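Local structure of 5-carboxymethyl-2-hydroxymuconate semialdehyde dehydrogenase (Thermus thermophilus, 2D4E) at residues C[92-97]-C[213-218]; C[295-300]-C[305-310]; C[404-409]-C[414-419]. The protein probably catalyses the NAD-dependent oxidation of 5-carboxymethyl-2-hydroxymuconate semialdehyde to the corresponding acid. All coordinates share one frame; numbering follows the deposited sequence.

Interaction 1. Residues C[92-97]-C[213-218]; sequences LLRIAE and KEADLP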
loop_
_atom_site.group_PDB
_atom_site.type_symbol
_atom_site.label_atom_id
_atom_site.label_comp_id
_atom_site.label_asym_id
_atom_site.label_seq_id
_atom_site.Cartn_x
_atom_site.Cartn_y
_atom_site.Cartn_z
ATOM N N LEU C 92 12.176 -20.470 10.945
ATOM C CA LEU C 92 12.841 -19.229 11.343
ATOM C C LEU C 92 12.729 -19.016 12.850
ATOM O O LEU C 92 13.691 -18.616 13.497
ATOM C CB LEU C 92 12.255 -18.015 10.609
ATOM C CG LEU C 92 12.398 -17.935 9.084
ATOM C CD1 LEU C 92 12.130 -16.508 8.641
ATOM C CD2 LEU C 92 13.789 -18.331 8.658
ATOM N N LEU C 93 11.552 -19.282 13.405
ATOM C CA LEU C 93 11.344 -19.132 14.840
ATOM C C LEU C 93 12.200 -20.124 15.633
ATOM O O LEU C 93 12.643 -19.828 16.746
ATOM C CB LEU C 93 9.867 -19.326 15.185
ATOM C CG LEU C 93 8.945 -18.212 14.685
ATOM C CD1 LEU C 93 7.509 -18.535 15.075
ATOM C CD2 LEU C 93 9.386 -16.874 15.282
ATOM N N ARG C 94 12.428 -21.300 15.053
ATOM C CA ARG C 94 13.244 -22.321 15.702
ATOM C C ARG C 94 14.704 -21.870 15.693
ATOM O O ARG C 94 15.434 -22.047 16.672
ATOM C CB ARG C 94 13.104 -23.652 14.960
ATOM C CG ARG C 94 13.950 -24.785 15.526
ATOM C CD ARG C 94 13.680 -25.013 17.008
ATOM N NE ARG C 94 14.398 -26.191 17.495
ATOM C CZ ARG C 94 14.708 -26.410 18.770
ATOM N NH1 ARG C 94 14.367 -25.528 19.706
ATOM N NH2 ARG C 94 15.369 -27.513 19.105
ATOM N N ILE C 95 15.120 -21.294 14.570
ATOM C CA ILE C 95 16.475 -20.793 14.415
ATOM C C ILE C 95 16.713 -19.668 15.424
ATOM O O ILE C 95 17.748 -19.631 16.078
ATOM C CB ILE C 95 16.706 -20.268 12.970
ATOM C CG1 ILE C 95 16.740 -21.448 11.996
ATOM C CG2 ILE C 95 18.011 -19.485 12.888
ATOM C CD1 ILE C 95 16.817 -21.042 10.537
ATOM N N ALA C 96 15.742 -18.765 15.552
ATOM C CA ALA C 96 15.848 -17.651 16.490
ATOM C C ALA C 96 15.956 -18.203 17.908
ATOM O O ALA C 96 16.727 -17.703 18.732
ATOM C CB ALA C 96 14.630 -16.752 16.375
ATOM N N GLU C 97 15.171 -19.240 18.182
ATOM C CA GLU C 97 15.177 -19.871 19.493
ATOM C C GLU C 97 16.545 -20.483 19.791
ATOM O O GLU C 97 17.084 -20.313 20.886
ATOM C CB GLU C 97 14.086 -20.947 19.552
ATOM C CG GLU C 97 14.018 -21.715 20.859
ATOM C CD GLU C 97 12.816 -22.651 20.929
ATOM O OE1 GLU C 97 12.656 -23.508 20.029
ATOM O OE2 GLU C 97 12.033 -22.529 21.896
ATOM N N LYS C 213 21.489 -26.473 11.370
ATOM C CA LYS C 213 21.367 -27.917 11.240
ATOM C C LYS C 213 20.620 -28.441 12.464
ATOM O O LYS C 213 19.867 -29.407 12.372
ATOM C CB LYS C 213 22.741 -28.587 11.148
ATOM C CG LYS C 213 22.668 -30.113 11.102
ATOM C CD LYS C 213 24.050 -30.742 11.009
ATOM C CE LYS C 213 24.000 -32.265 11.170
ATOM N NZ LYS C 213 23.185 -32.929 10.109
ATOM N N GLU C 214 20.831 -27.802 13.611
ATOM C CA GLU C 214 20.145 -28.213 14.826
ATOM C C GLU C 214 18.660 -27.880 14.692
ATOM O O GLU C 214 17.813 -28.506 15.335
ATOM C CB GLU C 214 20.727 -27.504 16.056
ATOM C CG GLU C 214 20.116 -27.988 17.372
ATOM C CD GLU C 214 20.664 -27.273 18.600
ATOM O OE1 GLU C 214 20.216 -27.593 19.721
ATOM O OE2 GLU C 214 21.535 -26.394 18.457
ATOM N N ALA C 215 18.348 -26.889 13.857
ATOM C CA ALA C 215 16.964 -26.483 13.631
ATOM C C ALA C 215 16.349 -27.443 12.621
ATOM O O ALA C 215 15.156 -27.386 12.339
ATOM C CB ALA C 215 16.906 -25.049 13.101
ATOM N N ASP C 216 17.194 -28.315 12.078
ATOM C CA ASP C 216 16.799 -29.335 11.108
ATOM C C ASP C 216 16.293 -28.821 9.756
ATOM O O ASP C 216 15.358 -29.380 9.183
ATOM C CB ASP C 216 15.760 -30.273 11.744
ATOM C CG ASP C 216 15.469 -31.499 10.886
ATOM O OD1 ASP C 216 16.422 -32.076 10.318
ATOM O OD2 ASP C 216 14.286 -31.893 10.791
ATOM N N LEU C 217 16.908 -27.759 9.240
ATOM C CA LEU C 217 16.508 -27.243 7.933
ATOM C C LEU C 217 16.760 -28.361 6.927
ATOM O O LEU C 217 17.687 -29.152 7.098
ATOM C CB LEU C 217 17.353 -26.033 7.529
ATOM C CG LEU C 217 17.022 -24.616 7.999
ATOM C CD1 LEU C 217 17.994 -23.645 7.319
ATOM C CD2 LEU C 217 15.581 -24.251 7.643
ATOM N N PRO C 218 15.936 -28.456 5.875
ATOM C CA PRO C 218 16.164 -29.517 4.892
ATOM C C PRO C 218 17.552 -29.377 4.267
ATOM O O PRO C 218 18.082 -28.269 4.155
ATOM C CB PRO C 218 15.044 -29.298 3.885
ATOM C CG PRO C 218 13.936 -28.797 4.748
ATOM C CD PRO C 218 14.645 -27.790 5.630
HETATM O O HOH W 1 15.153 -28.516 16.405
#

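Interaction 2. Residues C[295-300]-C[305-310]; sequences FQIFSF and CTASSR. With NAD (nicotinamide-adenine-dinucleotide), chain K.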
loop_
_atom_site.group_PDB
_atom_site.type_symbol
_atom_site.label_atom_id
_atom_site.label_comp_id
_atom_site.label_asym_id
_atom_site.label_seq_id
_atom_site.Cartn_x
_atom_site.Cartn_y
_atom_site.Cartn_z
ATOM N N PHE C 295 29.789 8.711 20.334
ATOM C CA PHE C 295 29.408 7.308 20.224
ATOM C C PHE C 295 29.346 6.822 18.783
ATOM O O PHE C 295 29.839 5.747 18.468
ATOM C CB PHE C 295 28.046 7.073 20.888
ATOM C CG PHE C 295 27.396 5.762 20.499
ATOM C CD1 PHE C 295 26.633 5.664 19.338
ATOM C CD2 PHE C 295 27.571 4.625 21.278
ATOM C CE1 PHE C 295 26.057 4.454 18.962
ATOM C CE2 PHE C 295 26.998 3.408 20.912
ATOM C CZ PHE C 295 26.241 3.323 19.753
ATOM N N GLN C 296 28.739 7.623 17.912
ATOM C CA GLN C 296 28.563 7.240 16.513
ATOM C C GLN C 296 29.846 7.023 15.702
ATOM O O GLN C 296 29.814 6.389 14.647
ATOM C CB GLN C 296 27.652 8.251 15.806
ATOM C CG GLN C 296 26.909 7.669 14.610
ATOM C CD GLN C 296 26.126 6.415 14.975
ATOM O OE1 GLN C 296 25.238 6.451 15.822
ATOM N NE2 GLN C 296 26.465 5.297 14.341
ATOM N N ILE C 297 30.974 7.543 16.171
ATOM C CA ILE C 297 32.214 7.326 15.438
ATOM C C ILE C 297 33.142 6.354 16.167
ATOM O O ILE C 297 33.782 5.520 15.535
ATOM C CB ILE C 297 32.990 8.658 15.162
ATOM C CG1 ILE C 297 34.307 8.353 14.438
ATOM C CG2 ILE C 297 33.324 9.365 16.462
ATOM C CD1 ILE C 297 34.157 7.518 13.171
ATOM N N PHE C 298 33.191 6.434 17.492
ATOM C CA PHE C 298 34.086 5.569 18.249
ATOM C C PHE C 298 33.550 4.216 18.713
ATOM O O PHE C 298 34.335 3.321 19.014
ATOM C CB PHE C 298 34.676 6.353 19.430
ATOM C CG PHE C 298 35.477 7.558 19.003
ATOM C CD1 PHE C 298 35.192 8.821 19.516
ATOM C CD2 PHE C 298 36.484 7.432 18.049
ATOM C CE1 PHE C 298 35.899 9.949 19.078
ATOM C CE2 PHE C 298 37.196 8.544 17.603
ATOM C CZ PHE C 298 36.905 9.808 18.116
ATOM N N SER C 299 32.233 4.048 18.772
ATOM C CA SER C 299 31.686 2.758 19.185
ATOM C C SER C 299 32.044 1.719 18.117
ATOM O O SER C 299 32.390 2.075 16.986
ATOM C CB SER C 299 30.166 2.832 19.336
ATOM O OG SER C 299 29.553 3.024 18.076
ATOM N N PHE C 300 31.959 0.441 18.482
ATOM C CA PHE C 300 32.273 -0.655 17.567
ATOM C C PHE C 300 33.687 -0.504 16.982
ATOM O O PHE C 300 33.946 -0.849 15.820
ATOM C CB PHE C 300 31.222 -0.716 16.447
ATOM C CG PHE C 300 30.855 -2.124 16.034
ATOM C CD1 PHE C 300 31.440 -2.718 14.918
ATOM C CD2 PHE C 300 29.941 -2.866 16.784
ATOM C CE1 PHE C 300 31.123 -4.030 14.555
ATOM C CE2 PHE C 300 29.617 -4.184 16.428
ATOM C CZ PHE C 300 30.212 -4.766 15.312
ATOM N N CYS C 305 29.925 0.681 9.438
ATOM C CA CYS C 305 29.648 1.298 8.147
ATOM C C CYS C 305 28.899 2.613 8.240
ATOM O O CYS C 305 29.109 3.507 7.423
ATOM C CB CYS C 305 28.847 0.341 7.264
ATOM S SG CYS C 305 27.189 -0.077 7.883
ATOM N N THR C 306 28.019 2.722 9.228
ATOM C CA THR C 306 27.210 3.922 9.425
ATOM C C THR C 306 27.877 4.935 10.354
ATOM O O THR C 306 27.240 5.891 10.805
ATOM C CB THR C 306 25.854 3.556 10.031
ATOM O OG1 THR C 306 26.070 2.850 11.262
ATOM C CG2 THR C 306 25.055 2.666 9.071
ATOM N N ALA C 307 29.155 4.731 10.644
ATOM C CA ALA C 307 29.872 5.641 11.525
ATOM C C ALA C 307 29.896 7.067 10.967
ATOM O O ALA C 307 30.035 7.269 9.758
ATOM C CB ALA C 307 31.297 5.134 11.739
ATOM N N SER C 308 29.739 8.054 11.846
ATOM C CA SER C 308 29.781 9.455 11.427
ATOM C C SER C 308 31.249 9.890 11.462
ATOM O O SER C 308 31.695 10.552 12.401
ATOM C CB SER C 308 28.930 10.324 12.371
ATOM O OG SER C 308 29.200 10.034 13.732
ATOM N N SER C 309 31.991 9.494 10.433
ATOM C CA SER C 309 33.413 9.792 10.323
ATOM C C SER C 309 33.724 11.250 9.981
ATOM O O SER C 309 34.875 11.684 10.057
ATOM C CB SER C 309 34.051 8.853 9.297
ATOM O OG SER C 309 33.262 8.785 8.124
ATOM N N ARG C 310 32.703 11.999 9.588
ATOM C CA ARG C 310 32.881 13.412 9.293
ATOM C C ARG C 310 31.964 14.183 10.231
ATOM O O ARG C 310 30.767 13.914 10.303
ATOM C CB ARG C 310 32.527 13.737 7.840
ATOM C CG ARG C 310 33.592 13.385 6.823
ATOM C CD ARG C 310 33.159 13.881 5.447
ATOM N NE ARG C 310 31.889 13.283 5.026
ATOM C CZ ARG C 310 30.986 13.893 4.262
ATOM N NH1 ARG C 310 31.199 15.132 3.828
ATOM N NH2 ARG C 310 29.870 13.262 3.924
HETATM P PA NAD K . 35.383 -6.645 1.548
HETATM O O1A NAD K . 36.709 -6.921 1.007
HETATM O O2A NAD K . 34.479 -6.070 0.537
HETATM O O5B NAD K . 34.630 -7.957 2.139
HETATM C C5B NAD K . 33.215 -8.285 1.942
HETATM C C4B NAD K . 33.136 -9.679 1.358
HETATM O O4B NAD K . 33.630 -9.530 0.009
HETATM C C3B NAD K . 34.090 -10.718 2.013
HETATM O O3B NAD K . 33.356 -11.886 2.436
HETATM C C2B NAD K . 35.111 -10.986 0.895
HETATM O O2B NAD K . 35.653 -12.326 0.926
HETATM C C1B NAD K . 34.294 -10.687 -0.346
HETATM N N9A NAD K . 35.123 -10.389 -1.499
HETATM C C8A NAD K . 36.285 -9.642 -1.578
HETATM N N7A NAD K . 36.803 -9.573 -2.827
HETATM C C5A NAD K . 35.898 -10.327 -3.575
HETATM C C6A NAD K . 35.857 -10.659 -4.982
HETATM N N6A NAD K . 36.781 -10.251 -5.855
HETATM N N1A NAD K . 34.792 -11.444 -5.400
HETATM C C2A NAD K . 33.835 -11.868 -4.483
HETATM N N3A NAD K . 33.793 -11.616 -3.182
HETATM C C4A NAD K . 34.851 -10.837 -2.777
HETATM O O3 NAD K . 35.567 -5.727 2.747
HETATM P PN NAD K . 35.318 -5.732 4.314
HETATM O O1N NAD K . 36.616 -5.373 4.921
HETATM O O2N NAD K . 34.748 -7.031 4.710
HETATM O O5D NAD K . 34.382 -4.500 4.252
HETATM C C5D NAD K . 34.079 -3.590 5.281
HETATM C C4D NAD K . 33.215 -2.702 4.442
HETATM O O4D NAD K . 31.838 -3.141 4.425
HETATM C C3D NAD K . 33.255 -1.212 4.750
HETATM O O3D NAD K . 33.481 -0.405 3.577
HETATM C C2D NAD K . 31.887 -1.010 5.399
HETATM O O2D NAD K . 31.457 0.361 5.267
HETATM C C1D NAD K . 31.043 -2.016 4.648
HETATM N N1N NAD K . 29.808 -2.386 5.357
HETATM C C2N NAD K . 28.673 -1.826 4.789
HETATM C C3N NAD K . 27.468 -2.117 5.410
HETATM C C7N NAD K . 26.152 -1.548 4.901
HETATM O O7N NAD K . 25.128 -1.846 5.489
HETATM N N7N NAD K . 26.137 -0.731 3.833
HETATM C C4N NAD K . 27.406 -2.969 6.606
HETATM C C5N NAD K . 28.654 -3.473 7.074
HETATM C C6N NAD K . 29.878 -3.230 6.513
#

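Interaction 3. Residues C[404-409]-C[414-419]; sequences KIAQEE and VLVAIP. With NAD (nicotinamide-adenine-dinucleotide), chain K.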
loop_
_atom_site.group_PDB
_atom_site.type_symbol
_atom_site.label_atom_id
_atom_site.label_comp_id
_atom_site.label_asym_id
_atom_site.label_seq_id
_atom_site.Cartn_x
_atom_site.Cartn_y
_atom_site.Cartn_z
ATOM N N LYS C 404 41.719 13.959 1.689
ATOM C CA LYS C 404 41.596 12.530 1.475
ATOM C C LYS C 404 40.972 11.831 2.688
ATOM O O LYS C 404 40.167 10.915 2.528
ATOM C CB LYS C 404 42.976 11.938 1.170
ATOM C CG LYS C 404 42.958 10.467 0.767
ATOM C CD LYS C 404 44.370 9.938 0.522
ATOM C CE LYS C 404 45.044 10.625 -0.663
ATOM N NZ LYS C 404 44.416 10.240 -1.959
ATOM N N ILE C 405 41.327 12.261 3.897
ATOM C CA ILE C 405 40.771 11.629 5.093
ATOM C C ILE C 405 39.301 11.972 5.268
ATOM O O ILE C 405 38.604 11.359 6.077
ATOM C CB ILE C 405 41.525 12.027 6.393
ATOM C CG1 ILE C 405 41.502 13.541 6.588
ATOM C CG2 ILE C 405 42.943 11.494 6.351
ATOM C CD1 ILE C 405 42.003 13.979 7.955
ATOM N N ALA C 406 38.832 12.959 4.514
ATOM C CA ALA C 406 37.432 13.354 4.583
ATOM C C ALA C 406 36.648 12.667 3.461
ATOM O O ALA C 406 35.463 12.369 3.607
ATOM C CB ALA C 406 37.306 14.870 4.453
ATOM N N GLN C 407 37.327 12.408 2.352
ATOM C CA GLN C 407 36.705 11.792 1.183
ATOM C C GLN C 407 36.710 10.269 1.156
ATOM O O GLN C 407 35.816 9.660 0.571
ATOM C CB GLN C 407 37.386 12.302 -0.092
ATOM C CG GLN C 407 37.107 13.766 -0.425
ATOM C CD GLN C 407 35.656 14.004 -0.782
ATOM O OE1 GLN C 407 35.089 13.307 -1.635
ATOM N NE2 GLN C 407 35.041 14.992 -0.139
ATOM N N GLU C 408 37.712 9.651 1.774
ATOM C CA GLU C 408 37.805 8.200 1.745
ATOM C C GLU C 408 37.470 7.539 3.063
ATOM O O GLU C 408 37.781 8.065 4.134
ATOM C CB GLU C 408 39.202 7.773 1.292
ATOM C CG GLU C 408 39.598 8.337 -0.061
ATOM C CD GLU C 408 40.908 7.764 -0.583
ATOM O OE1 GLU C 408 41.401 8.276 -1.609
ATOM O OE2 GLU C 408 41.444 6.803 0.019
ATOM N N GLU C 409 36.829 6.378 2.969
ATOM C CA GLU C 409 36.438 5.629 4.150
ATOM C C GLU C 409 37.667 5.013 4.815
ATOM O O GLU C 409 38.430 4.283 4.184
ATOM C CB GLU C 409 35.451 4.519 3.774
ATOM C CG GLU C 409 34.837 3.830 4.990
ATOM C CD GLU C 409 33.915 2.683 4.623
ATOM O OE1 GLU C 409 33.005 2.372 5.421
ATOM O OE2 GLU C 409 34.109 2.084 3.548
ATOM N N VAL C 414 38.636 6.908 13.631
ATOM C CA VAL C 414 39.244 8.158 13.182
ATOM C C VAL C 414 38.173 9.142 12.734
ATOM O O VAL C 414 37.373 8.843 11.849
ATOM C CB VAL C 414 40.208 7.930 11.994
ATOM C CG1 VAL C 414 40.822 9.264 11.570
ATOM C CG2 VAL C 414 41.304 6.933 12.376
ATOM N N LEU C 415 38.179 10.322 13.338
ATOM C CA LEU C 415 37.196 11.351 13.021
ATOM C C LEU C 415 37.843 12.601 12.447
ATOM O O LEU C 415 38.958 12.965 12.827
ATOM C CB LEU C 415 36.422 11.740 14.282
ATOM C CG LEU C 415 35.367 12.849 14.146
ATOM C CD1 LEU C 415 34.168 12.317 13.363
ATOM C CD2 LEU C 415 34.922 13.314 15.529
ATOM N N VAL C 416 37.142 13.247 11.521
ATOM C CA VAL C 416 37.626 14.488 10.937
ATOM C C VAL C 416 36.533 15.540 11.119
ATOM O O VAL C 416 35.414 15.371 10.647
ATOM C CB VAL C 416 37.985 14.334 9.428
ATOM C CG1 VAL C 416 36.767 13.909 8.622
ATOM C CG2 VAL C 416 38.534 15.648 8.899
ATOM N N ALA C 417 36.864 16.601 11.849
ATOM C CA ALA C 417 35.942 17.700 12.128
ATOM C C ALA C 417 36.123 18.805 11.082
ATOM O O ALA C 417 37.245 19.235 10.808
ATOM C CB ALA C 417 36.205 18.251 13.524
ATOM N N ILE C 418 35.013 19.269 10.516
ATOM C CA ILE C 418 35.031 20.289 9.473
ATOM C C ILE C 418 34.007 21.375 9.785
ATOM O O ILE C 418 32.853 21.077 10.080
ATOM C CB ILE C 418 34.678 19.655 8.116
ATOM C CG1 ILE C 418 35.573 18.440 7.874
ATOM C CG2 ILE C 418 34.843 20.669 6.994
ATOM C CD1 ILE C 418 35.054 17.491 6.812
ATOM N N PRO C 419 34.418 22.651 9.716
ATOM C CA PRO C 419 33.513 23.771 9.999
ATOM C C PRO C 419 32.615 24.172 8.836
ATOM O O PRO C 419 32.915 23.888 7.676
ATOM C CB PRO C 419 34.477 24.897 10.362
ATOM C CG PRO C 419 35.617 24.646 9.418
ATOM C CD PRO C 419 35.801 23.134 9.539
HETATM P PA NAD K . 35.383 -6.645 1.548
HETATM O O1A NAD K . 36.709 -6.921 1.007
HETATM O O2A NAD K . 34.479 -6.070 0.537
HETATM O O5B NAD K . 34.630 -7.957 2.139
HETATM C C5B NAD K . 33.215 -8.285 1.942
HETATM C C4B NAD K . 33.136 -9.679 1.358
HETATM O O4B NAD K . 33.630 -9.530 0.009
HETATM C C3B NAD K . 34.090 -10.718 2.013
HETATM O O3B NAD K . 33.356 -11.886 2.436
HETATM C C2B NAD K . 35.111 -10.986 0.895
HETATM O O2B NAD K . 35.653 -12.326 0.926
HETATM C C1B NAD K . 34.294 -10.687 -0.346
HETATM N N9A NAD K . 35.123 -10.389 -1.499
HETATM C C8A NAD K . 36.285 -9.642 -1.578
HETATM N N7A NAD K . 36.803 -9.573 -2.827
HETATM C C5A NAD K . 35.898 -10.327 -3.575
HETATM C C6A NAD K . 35.857 -10.659 -4.982
HETATM N N6A NAD K . 36.781 -10.251 -5.855
HETATM N N1A NAD K . 34.792 -11.444 -5.400
HETATM C C2A NAD K . 33.835 -11.868 -4.483
HETATM N N3A NAD K . 33.793 -11.616 -3.182
HETATM C C4A NAD K . 34.851 -10.837 -2.777
HETATM O O3 NAD K . 35.567 -5.727 2.747
HETATM P PN NAD K . 35.318 -5.732 4.314
HETATM O O1N NAD K . 36.616 -5.373 4.921
HETATM O O2N NAD K . 34.748 -7.031 4.710
HETATM O O5D NAD K . 34.382 -4.500 4.252
HETATM C C5D NAD K . 34.079 -3.590 5.281
HETATM C C4D NAD K . 33.215 -2.702 4.442
HETATM O O4D NAD K . 31.838 -3.141 4.425
HETATM C C3D NAD K . 33.255 -1.212 4.750
HETATM O O3D NAD K . 33.481 -0.405 3.577
HETATM C C2D NAD K . 31.887 -1.010 5.399
HETATM O O2D NAD K . 31.457 0.361 5.267
HETATM C C1D NAD K . 31.043 -2.016 4.648
HETATM N N1N NAD K . 29.808 -2.386 5.357
HETATM C C2N NAD K . 28.673 -1.826 4.789
HETATM C C3N NAD K . 27.468 -2.117 5.410
HETATM C C7N NAD K . 26.152 -1.548 4.901
HETATM O O7N NAD K . 25.128 -1.846 5.489
HETATM N N7N NAD K . 26.137 -0.731 3.833
HETATM C C4N NAD K . 27.406 -2.969 6.606
HETATM C C5N NAD K . 28.654 -3.473 7.074
HETATM C C6N NAD K . 29.878 -3.230 6.513
#

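Interaction 1. Residues C[92-97]-C[213-218]
The methyl group of Ala215 touches two neighbouring side chains of helix 85-101 at once: its CB is 3.8 Å from CG of Arg94 and the same distance from CG1 of Ile95. On the buried flank Ile95 carries the packing further. Its CG1 lies beside the backbone N and opposite the carbonyl carbon (chi1 -70°), and the extended chain then brings CD1 to 4.3 Å from CD1 of Leu217. Leu212 and Phe132, from helices 203-214 and 118-136, add to this apolar layer. The chain leaves helix 203-214 through a Schellman motif: Asp216 takes a positive phi and its N bonds back to O of Lys213 at 2.9 Å. The contact thus joins the end of a helix flanking the five-stranded parallel sheet to the side of helix 85-101. Toward solvent the character changes. Beyond the CG that rests on Ala215, the chain of Arg94 bends at chi2, and its guanidinium spans polar partners instead of packing. NH1 meets OE1 of Glu97 at 2.7 Å in a salt bridge, in its own plane but from above the carboxylate plane. NE donates to a water 2.7 Å away, which in turn donates to O of Glu214 at 2.9 Å. With an alanine in place of Arg94, the Ala215 methyl is likely to lose the cover of CG, Glu97 its charged mate and O of Glu214 its water link to the helix. The carboxylate of Glu214 itself turns to Lys101 and His102.

Interaction 2. Residues C[295-300]-C[305-310]
Gln296 and Ile297, which meet the following loop, also touch the flat rings of their own helix. CG2 of Ile297 stands 3.6 Å over the centre of one face of the Phe298 ring, while OE1 of Gln296 lies at the edge of the Phe295 ring, in its plane. One face of Phe295 takes OG of Ser299. The contact joins the end of helix 286-298 to the loop running into strand 310-314, the region that in aldehyde dehydrogenases bears the cysteine nucleophile. Across the contact, O of Gln296 is the main acceptor: N of Ser308 bonds to it at 3.3 Å from above the carbonyl plane, and CA of Ala307 adds a C-H...O contact at 3.2 Å. The side chain of Gln296 bends at chi2 (54°); its OE1 accepts from N of Asn467, and its CB packs closely on OG of Ser308. Ile297, with CG1 anti to the backbone N (chi1 178°), sends CD1 to 3.7 Å from CA of Ser309 and 4.0 Å from CB of Ala307. Ser308 centres an inverse gamma turn. At the head of the loop, SG of Cys305 lies 3.2 Å from C4N of the NAD nicotinamide.

Interaction 3. Residues C[404-409]-C[414-419]
Ile405 and Ala406 meet Val416 and Ile418 in a purely apolar helix-on-strand contact, buried within the beta-alpha-beta unit formed by strand 395-398, helix 404-407 and strand 414-420. The two strands run parallel as neighbours in the mixed sheet, and the short helix covers one of its faces, so alternate strand residues, Val416 and Ile418, turn their side chains to it. Leu415 and Ala417 face the other way, onto helix 315-331. Val416 carries most of the contact by using both its branches. CG2, anti to the backbone N, comes to 4.0 Å from CD1 of Ile405, the two side chains crossing at a slant. CG1 lies instead against the helix backbone, 4.1 Å from CA of Ala406. Two residues along the strand, CD1 of Ile418 approaches CB of Ala406 at 4.2 Å; that CB is also 4.3 Å from CG1 of Val416, so the small methyl has a neighbour in each of the two strand residues. Ile405 reaches the strand with its longer branch, CG1 being set between the backbone N and the carbonyl carbon (chi1 58°) and CD1 extended beyond it, and it also touches Phe397 of the adjoining strand. Lys275 ties down the helix exit, its NZ bonding to O of both Ile405 and Glu408. Immediately afterwards the chain meets the coenzyme. Glu409, extended throughout, presents its carboxylate to the nicotinamide ribose of NAD: O2D donates to OE1 at 2.5 Å and O3D to OE2 at 2.6 Å. The chemistry is thus divided. Helix and strand meet through apolar packing, while directional bonding falls to Glu409, whose two-pronged grip on both ribose hydroxyls would restrict how that sugar can turn.

In the fold
Along the chain the three contacts follow in series, each closing before the next opens. Interaction 1 lies apart, its centre 34 Å from that of interaction 2 and 43 Å from that of interaction 3, on the opposite side of the chain's centre; its helix 203-214 connects strands 193-196 and 222-224 of the five-stranded parallel sheet. Interactions 2 and 3 have centres 12 Å apart and share the mixed seven-stranded sheet, where strands 310-314 and 414-420 are parallel neighbours; O of Ser309 and N of Val416, 3.1 Å apart, probably form a hydrogen bond. Two loops joined to this sheet, one entering strand 310-314 and one leading to strand 414-420, thus meet neighbouring parts of NAD, the nicotinamide and its ribose.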